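Long-range contact in putative S-adenosyl-L-methionine-dependent Methyltransferase (Methanococcus maripaludis, PDB 3DLC), which binds S-adenosylmethionine and is probably a methyltransferase, possibly of the sterol 24-C type: residues Gly141-Ile146 against Ile210-Asp215. Sequence-based numbering, arbitrary orientation.
Sequences GGKTYI and IISKTD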
loop_
_atom_site.group_PDB
_atom_site.type_symbol
_atom_site.label_atom_id
_atom_site.label_comp_id
_atom_site.label_asym_id
_atom_site.label_seq_id
_atom_site.Cartn_x
_atom_site.Cartn_y
_atom_site.Cartn_z
ATOM N N GLY A 141 -9.724 2.189 -17.105
ATOM C CA GLY A 141 -8.586 1.429 -17.597
ATOM C C GLY A 141 -7.454 1.277 -16.602
ATOM O O GLY A 141 -6.503 0.576 -16.861
ATOM N N GLY A 142 -7.576 1.931 -15.459
ATOM C CA GLY A 142 -6.595 1.873 -14.387
ATOM C C GLY A 142 -6.602 0.559 -13.638
ATOM O O GLY A 142 -7.573 -0.194 -13.692
ATOM N N LYS A 143 -5.536 0.347 -12.860
ATOM C CA LYS A 143 -5.324 -0.875 -12.079
ATOM C C LYS A 143 -4.971 -0.553 -10.635
ATOM O O LYS A 143 -4.393 0.503 -10.357
ATOM C CB LYS A 143 -4.158 -1.711 -12.658
ATOM C CG LYS A 143 -4.301 -2.138 -14.117
ATOM C CD LYS A 143 -5.324 -3.215 -14.291
ATOM C CE LYS A 143 -5.412 -3.666 -15.739
ATOM N NZ LYS A 143 -6.365 -4.753 -15.911
ATOM N N THR A 144 -5.286 -1.484 -9.737
ATOM C CA THR A 144 -4.837 -1.398 -8.351
ATOM C C THR A 144 -3.973 -2.602 -7.982
ATOM O O THR A 144 -4.015 -3.648 -8.615
ATOM C CB THR A 144 -5.992 -1.285 -7.319
ATOM O OG1 THR A 144 -6.635 -2.552 -7.105
ATOM C CG2 THR A 144 -7.040 -0.294 -7.742
ATOM N N TYR A 145 -3.217 -2.438 -6.896
ATOM C CA TYR A 145 -2.399 -3.516 -6.318
ATOM C C TYR A 145 -2.309 -3.166 -4.836
ATOM O O TYR A 145 -1.404 -2.474 -4.386
ATOM C CB TYR A 145 -1.051 -3.555 -7.004
ATOM C CG TYR A 145 -0.239 -4.816 -6.782
ATOM C CD1 TYR A 145 -0.447 -5.956 -7.544
ATOM C CD2 TYR A 145 0.801 -4.848 -5.871
ATOM C CE1 TYR A 145 0.337 -7.065 -7.408
ATOM C CE2 TYR A 145 1.593 -5.963 -5.737
ATOM C CZ TYR A 145 1.360 -7.074 -6.505
ATOM O OH TYR A 145 2.188 -8.157 -6.345
ATOM N N ILE A 146 -3.317 -3.640 -4.101
ATOM C CA ILE A 146 -3.568 -3.217 -2.700
ATOM C C ILE A 146 -3.572 -4.427 -1.801
ATOM O O ILE A 146 -4.383 -5.347 -1.961
ATOM C CB ILE A 146 -4.929 -2.479 -2.617
ATOM C CG1 ILE A 146 -4.859 -1.175 -3.427
ATOM C CG2 ILE A 146 -5.349 -2.269 -1.171
ATOM C CD1 ILE A 146 -6.201 -0.567 -3.718
ATOM N N ILE A 210 -6.617 -6.470 -6.923
ATOM C CA ILE A 210 -6.320 -5.912 -8.242
ATOM C C ILE A 210 -7.612 -5.607 -8.993
ATOM O O ILE A 210 -8.209 -6.451 -9.684
ATOM C CB ILE A 210 -5.458 -6.908 -9.059
ATOM C CG1 ILE A 210 -4.184 -7.249 -8.290
ATOM C CG2 ILE A 210 -5.133 -6.343 -10.445
ATOM C CD1 ILE A 210 -3.332 -8.352 -8.882
ATOM N N ILE A 211 -8.070 -4.381 -8.816
ATOM C CA ILE A 211 -9.282 -3.893 -9.441
ATOM C C ILE A 211 -8.917 -3.300 -10.787
ATOM O O ILE A 211 -7.930 -2.599 -10.922
ATOM C CB ILE A 211 -9.939 -2.823 -8.557
ATOM C CG1 ILE A 211 -10.391 -3.446 -7.222
ATOM C CG2 ILE A 211 -11.111 -2.144 -9.278
ATOM C CD1 ILE A 211 -10.584 -2.424 -6.094
ATOM N N SER A 212 -9.782 -3.536 -11.768
ATOM C CA SER A 212 -9.692 -2.906 -13.071
ATOM C C SER A 212 -10.909 -2.059 -13.279
ATOM O O SER A 212 -11.993 -2.597 -13.319
ATOM C CB SER A 212 -9.710 -3.932 -14.182
ATOM O OG SER A 212 -8.538 -4.677 -14.205
ATOM N N LYS A 213 -10.784 -0.767 -13.503
ATOM C CA LYS A 213 -11.952 0.027 -13.764
ATOM C C LYS A 213 -12.296 -0.079 -15.212
ATOM O O LYS A 213 -11.522 0.254 -16.098
ATOM C CB LYS A 213 -11.746 1.493 -13.381
ATOM C CG LYS A 213 -12.995 2.323 -13.697
ATOM C CD LYS A 213 -12.952 3.817 -13.373
ATOM C CE LYS A 213 -13.427 4.104 -12.019
ATOM N NZ LYS A 213 -13.464 5.532 -11.597
ATOM N N THR A 214 -13.492 -0.542 -15.458
ATOM C CA THR A 214 -13.950 -0.772 -16.802
ATOM C C THR A 214 -15.404 -0.379 -16.910
ATOM O O THR A 214 -16.108 -0.289 -15.926
ATOM C CB THR A 214 -13.714 -2.257 -17.176
ATOM O OG1 THR A 214 -13.734 -2.432 -18.596
ATOM C CG2 THR A 214 -14.699 -3.225 -16.459
ATOM N N ASP A 215 -15.866 -0.178 -18.132
ATOM C CA ASP A 215 -17.269 0.157 -18.382
ATOM C C ASP A 215 -18.125 -0.970 -17.786
ATOM O O ASP A 215 -17.943 -2.135 -18.115
ATOM C CB ASP A 215 -17.525 0.329 -19.863
ATOM C CG ASP A 215 -16.877 1.586 -20.449
ATOM O OD1 ASP A 215 -16.574 2.550 -19.695
ATOM O OD2 ASP A 215 -16.679 1.602 -21.681
#
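T144 reaches I211 through its side chain: OG1 accepts the I211 backbone N-H at 2.9 Å, almost straight at 178°. Its chi1 of 77° sets OG1 between its own backbone N and carbonyl carbon, and OG1 also hydrogen-bonds the carbonyl of I209. Threonine thus lends a hydroxyl to the backbone bonding, while its methyl CG2 lies 3.9 Å from I211 CB. In return, T144 N bonds I211 O (3.1 Å). Toward G141, K213 N gives a longer bond to G142 O (3.3 Å) and G141 N one to K213 O (2.8 Å); the positive phi of G141 favours glycine. K143 bends at chi2 (-73°) to bring NZ within 2.8 Å of S212 OG; an alanine here would probably leave that hydroxyl without its ammonium donor and the aliphatic chain against it. I210 CD1 lies 4.0 Å from Y145 CD1, beside a ring that stacks on W208. Helix 127-137 covers T144 and I211; the K213 ammonium bonds the carbonyls of Y135 and L138 and N110 OD1, with the Y135 ring in cation-pi contact. F40 of helix 28-40 meets K143 and I210. In this antiparallel pairing of the 3-2-1-4-5-7-6 class I methyltransferase sheet, one threonine hydroxyl stands in for a backbone acceptor, while the serine hydroxyl accepts from lysine.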